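PDB 3OMD: uncharacterized protein from Leptospirillum rubarum, which is of unknown function but folds as a mainly alpha-helical single chain that belongs to the DUF5069 family. Local coordinates for residues P16-G21 with H25-I30; A33-H36 with T40-E43. One frame throughout, in Å; residues are numbered along the deposited sequence.

Interaction 1: P16-G21 with H25-I30; sequences PVDRLG and HLKRVI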
loop_
_atom_site.group_PDB
_atom_site.type_symbol
_atom_site.label_atom_id
_atom_site.label_comp_id
_atom_site.label_asym_id
_atom_site.label_seq_id
_atom_site.Cartn_x
_atom_site.Cartn_y
_atom_site.Cartn_z
ATOM N N PRO A 16 4.396 1.819 -2.798
ATOM C CA PRO A 16 3.491 0.814 -3.398
ATOM C C PRO A 16 4.254 -0.273 -4.152
ATOM O O PRO A 16 3.781 -1.409 -4.213
ATOM C CB PRO A 16 2.681 1.653 -4.416
ATOM C CG PRO A 16 2.542 3.000 -3.704
ATOM C CD PRO A 16 3.962 3.206 -3.089
ATOM N N VAL A 17 5.379 0.069 -4.787
ATOM C CA VAL A 17 6.062 -0.879 -5.678
ATOM C C VAL A 17 7.404 -1.392 -5.099
ATOM O O VAL A 17 8.201 -1.995 -5.825
ATOM C CB VAL A 17 6.210 -0.303 -7.109
ATOM C CG1 VAL A 17 4.785 -0.035 -7.715
ATOM C CG2 VAL A 17 7.144 0.910 -7.139
ATOM N N ASP A 18 7.596 -1.186 -3.788
ATOM C CA ASP A 18 8.729 -1.767 -3.047
ATOM C C ASP A 18 8.234 -3.174 -2.643
ATOM O O ASP A 18 7.528 -3.339 -1.638
ATOM C CB ASP A 18 9.030 -0.893 -1.833
ATOM C CG ASP A 18 10.224 -1.398 -1.020
ATOM O OD1 ASP A 18 10.798 -2.474 -1.353
ATOM O OD2 ASP A 18 10.541 -0.702 -0.042
ATOM N N ARG A 19 8.595 -4.187 -3.446
ATOM C CA ARG A 19 7.890 -5.487 -3.353
ATOM C C ARG A 19 8.414 -6.377 -2.218
ATOM O O ARG A 19 9.602 -6.304 -1.829
ATOM C CB ARG A 19 7.986 -6.233 -4.682
ATOM C CG ARG A 19 7.255 -5.493 -5.816
ATOM C CD ARG A 19 7.424 -6.211 -7.160
ATOM N NE ARG A 19 6.631 -5.530 -8.187
ATOM C CZ ARG A 19 6.690 -5.849 -9.469
ATOM N NH1 ARG A 19 7.506 -6.832 -9.884
ATOM N NH2 ARG A 19 5.927 -5.213 -10.350
ATOM N N LEU A 20 7.523 -7.237 -1.715
ATOM C CA LEU A 20 7.882 -8.226 -0.697
ATOM C C LEU A 20 7.203 -9.500 -1.168
ATOM O O LEU A 20 6.029 -9.499 -1.440
ATOM C CB LEU A 20 7.336 -7.805 0.673
ATOM C CG LEU A 20 7.553 -8.818 1.824
ATOM C CD1 LEU A 20 9.008 -9.176 2.032
ATOM C CD2 LEU A 20 6.930 -8.246 3.118
ATOM N N GLY A 21 7.959 -10.596 -1.258
ATOM C CA GLY A 21 7.370 -11.840 -1.777
ATOM C C GLY A 21 6.855 -11.671 -3.212
ATOM O O GLY A 21 5.929 -12.362 -3.629
ATOM N N HIS A 25 2.192 -3.349 -2.735
ATOM C CA HIS A 25 1.321 -2.930 -1.624
ATOM C C HIS A 25 1.635 -3.564 -0.271
ATOM O O HIS A 25 1.356 -2.946 0.768
ATOM C CB HIS A 25 -0.187 -3.130 -1.932
ATOM C CG HIS A 25 -1.045 -2.187 -1.159
ATOM N ND1 HIS A 25 -0.986 -0.825 -1.364
ATOM C CD2 HIS A 25 -1.879 -2.382 -0.100
ATOM C CE1 HIS A 25 -1.778 -0.226 -0.492
ATOM N NE2 HIS A 25 -2.330 -1.146 0.285
ATOM N N LEU A 26 2.181 -4.794 -0.264
ATOM C CA LEU A 26 2.315 -5.535 1.022
ATOM C C LEU A 26 3.190 -4.766 2.039
ATOM O O LEU A 26 2.790 -4.602 3.212
ATOM C CB LEU A 26 2.843 -6.949 0.753
ATOM C CG LEU A 26 3.116 -7.763 2.028
ATOM C CD1 LEU A 26 1.892 -7.856 2.951
ATOM C CD2 LEU A 26 3.625 -9.179 1.601
ATOM N N LYS A 27 4.373 -4.281 1.626
ATOM C CA LYS A 27 5.194 -3.509 2.603
ATOM C C LYS A 27 4.417 -2.284 3.100
ATOM O O LYS A 27 4.468 -1.959 4.287
ATOM C CB LYS A 27 6.503 -3.054 1.956
ATOM C CG LYS A 27 7.521 -4.205 1.791
ATOM C CD LYS A 27 8.852 -3.632 1.335
ATOM C CE LYS A 27 9.888 -4.743 1.196
ATOM N NZ LYS A 27 11.241 -4.176 0.826
ATOM N N ARG A 28 3.766 -1.575 2.161
ATOM C CA ARG A 28 3.065 -0.347 2.489
ATOM C C ARG A 28 1.948 -0.617 3.512
ATOM O O ARG A 28 1.775 0.134 4.485
ATOM C CB ARG A 28 2.470 0.237 1.199
ATOM C CG ARG A 28 1.757 1.594 1.411
ATOM C CD ARG A 28 1.445 2.178 0.062
ATOM N NE ARG A 28 0.926 3.544 0.179
ATOM C CZ ARG A 28 1.692 4.627 0.292
ATOM N NH1 ARG A 28 3.020 4.530 0.251
ATOM N NH2 ARG A 28 1.113 5.829 0.404
ATOM N N VAL A 29 1.175 -1.675 3.281
ATOM C CA VAL A 29 0.088 -1.972 4.206
ATOM C C VAL A 29 0.563 -2.589 5.514
ATOM O O VAL A 29 -0.125 -2.427 6.525
ATOM C CB VAL A 29 -1.036 -2.788 3.499
ATOM C CG1 VAL A 29 -0.661 -4.270 3.308
ATOM C CG2 VAL A 29 -2.335 -2.665 4.265
ATOM N N ILE A 30 1.688 -3.312 5.505
ATOM C CA ILE A 30 2.325 -3.624 6.801
ATOM C C ILE A 30 2.538 -2.351 7.621
ATOM O O ILE A 30 2.179 -2.280 8.807
ATOM C CB ILE A 30 3.635 -4.402 6.589
ATOM C CG1 ILE A 30 3.303 -5.828 6.095
ATOM C CG2 ILE A 30 4.486 -4.469 7.903
ATOM C CD1 ILE A 30 4.605 -6.552 5.552
HETATM O O HOH W 1 5.211 -4.525 -1.115
#

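Interaction 2: A33-H36 with T40-E43; sequences ARAH and TLGE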
loop_
_atom_site.group_PDB
_atom_site.type_symbol
_atom_site.label_atom_id
_atom_site.label_comp_id
_atom_site.label_asym_id
_atom_site.label_seq_id
_atom_site.Cartn_x
_atom_site.Cartn_y
_atom_site.Cartn_z
ATOM N N ALA A 33 -0.723 -0.898 8.788
ATOM C CA ALA A 33 -1.284 -1.701 9.859
ATOM C C ALA A 33 -0.610 -1.410 11.181
ATOM O O ALA A 33 -1.258 -1.315 12.218
ATOM C CB ALA A 33 -1.184 -3.178 9.525
ATOM N N ARG A 34 0.709 -1.267 11.156
ATOM C CA ARG A 34 1.399 -0.932 12.406
ATOM C C ARG A 34 0.965 0.412 12.955
ATOM O O ARG A 34 0.762 0.541 14.187
ATOM C CB ARG A 34 2.906 -0.992 12.213
ATOM C CG ARG A 34 3.394 -2.417 11.879
ATOM C CD ARG A 34 4.945 -2.542 11.942
ATOM N NE ARG A 34 5.483 -3.722 11.275
ATOM C CZ ARG A 34 5.363 -4.988 11.679
ATOM N NH1 ARG A 34 4.765 -5.314 12.833
ATOM N NH2 ARG A 34 5.881 -5.938 10.901
ATOM N N ALA A 35 0.825 1.407 12.075
ATOM C CA ALA A 35 0.349 2.712 12.531
ATOM C C ALA A 35 -1.114 2.646 13.017
ATOM O O ALA A 35 -1.488 3.320 14.000
ATOM C CB ALA A 35 0.519 3.724 11.407
ATOM N N HIS A 36 -1.929 1.846 12.338
ATOM C CA HIS A 36 -3.304 1.641 12.765
ATOM C C HIS A 36 -3.399 1.083 14.197
ATOM O O HIS A 36 -4.172 1.627 15.018
ATOM C CB HIS A 36 -3.960 0.717 11.766
ATOM C CG HIS A 36 -5.261 0.152 12.227
ATOM N ND1 HIS A 36 -6.429 0.882 12.222
ATOM C CD2 HIS A 36 -5.587 -1.090 12.668
ATOM C CE1 HIS A 36 -7.420 0.115 12.646
ATOM N NE2 HIS A 36 -6.940 -1.087 12.912
ATOM N N THR A 40 -1.554 6.065 15.090
ATOM C CA THR A 40 -0.680 7.130 14.592
ATOM C C THR A 40 -0.656 7.180 13.049
ATOM O O THR A 40 0.392 7.296 12.423
ATOM C CB THR A 40 0.707 6.988 15.182
ATOM O OG1 THR A 40 1.160 5.634 15.000
ATOM C CG2 THR A 40 0.709 7.300 16.696
ATOM N N LEU A 41 -1.840 7.096 12.439
ATOM C CA LEU A 41 -1.928 7.115 10.971
ATOM C C LEU A 41 -1.744 8.478 10.284
ATOM O O LEU A 41 -1.458 8.531 9.073
ATOM C CB LEU A 41 -3.292 6.520 10.518
ATOM C CG LEU A 41 -3.362 4.985 10.510
ATOM C CD1 LEU A 41 -4.819 4.524 10.581
ATOM C CD2 LEU A 41 -2.662 4.434 9.282
ATOM N N GLY A 42 -1.922 9.594 10.996
ATOM C CA GLY A 42 -1.862 10.895 10.321
ATOM C C GLY A 42 -2.895 11.025 9.207
ATOM O O GLY A 42 -4.073 10.640 9.393
ATOM N N GLU A 43 -2.443 11.474 8.036
ATOM C CA GLU A 43 -3.296 11.669 6.846
ATOM C C GLU A 43 -3.615 10.313 6.182
ATOM O O GLU A 43 -4.436 10.233 5.264
ATOM C CB GLU A 43 -2.573 12.565 5.810
ATOM C CG GLU A 43 -2.338 14.040 6.220
ATOM C CD GLU A 43 -1.650 14.903 5.125
ATOM O OE1 GLU A 43 -1.364 14.406 4.010
ATOM O OE2 GLU A 43 -1.378 16.101 5.396
#

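Interaction 1: P16-G21 with H25-I30
K27 NZ meets D18 OD1 at 2.8 Å in a salt bridge that the lysine reaches from above the carboxylate plane, 41° out of it. The lysine gets there by running fully extended past CG, its chain lying over the backbone of the loop: CD passes 3.3 Å from D18 O, and CE sits against R19 O. D18 turns CG anti to its backbone N (chi1 -178°), which brings the carboxylate back toward the helix although its CB starts off at a tangent. Nearer the root of the lysine, a water ties the two backbones together, donating to D18 O at 2.7 Å and accepting from K27 N at 2.9 Å, so an amide of the first helical turn is satisfied through solvent. A direct bond follows at P16, whose carbonyl oxygen takes H25 N at 2.9 Å and 166°. H25 points its side chain away from the loop, and Y102 and D51 hydrogen-bond its two ring nitrogens.

An apolar cluster lies at one end of the contact and a proline-arginine packing at the other. L20 lays CB against K27 CG, while L20 CD2 touches both L26 CD2 and I30 CD1, 3.8 Å from each; it crosses I30 at about a right angle. At the other end the ring of P16 lies alongside R28, pointing the same way, with P16 CG over one face of the guanidinium and P16 CD 3.7 Å from R28 NH1. The charge of R28 is met by E141, and R14 O also takes its NH1; helix 133-140 packs on P16. With H25 at the N-cap position, the chain turns back after the loop, so that helix 26-38 starts alongside the residues that lead into it, a buried helix start within a mainly alpha-helical fold.

Interaction 2: A33-H36 with T40-E43
L41 reaches back to A35 and H36 with its outer carbons. From CB, chi1 of -80° sets CG anti to the carbonyl carbon and beside the backbone N, and CG then rests 3.9 Å from H36 N. There the side chain forks. CD2 turns to A35, meeting its CB at 3.9 Å, whereas CD1 settles on H36, 3.9 Å from its CA and 4.1 Å from its CB, and lies at the edge of the imidazole, near the ring plane. The histidine ring itself stacks on Y46, a residue that L41 also touches.

Beside this fork the backbones join: T40 N donates to A35 O at 3.0 Å, with a nearly straight N-H...O angle of 175°. A35 CB is further hemmed in by T40 O, 3.7 Å away. T40 OG1 comes near the same helix carbonyl, but its hydrogen bond goes to M6 O, and the T40 backbone pairs with L8, so the N-terminal segment lies against this turn too. The amide bond, T40 N to A35 O, spans five residues rather than the four of an alpha-helical turn, as the chain leaves the helix, and the leucine adds only dispersion contacts over a small, partly buried patch.

How the interactions relate
From the N terminus, the chain first passes M6 and L8, which later meet 40-43, then runs through 16-21, turns within three residues, and comes back as 25-30; interaction 1 closes that loop against the start of helix 26-38. The helix then continues to 33-36, passes its end, and the chain folds back at 40-43, where interaction 2 closes a second short loop. The two neither nest nor cross: they follow in series, with centres about 16 Å apart and no touch between them beyond the shared helix. Interaction 1 ties the incoming loop to a buried region near helices 50-58, 75-85 and 133-140, while interaction 2 fixes the outgoing loop nearer the periphery.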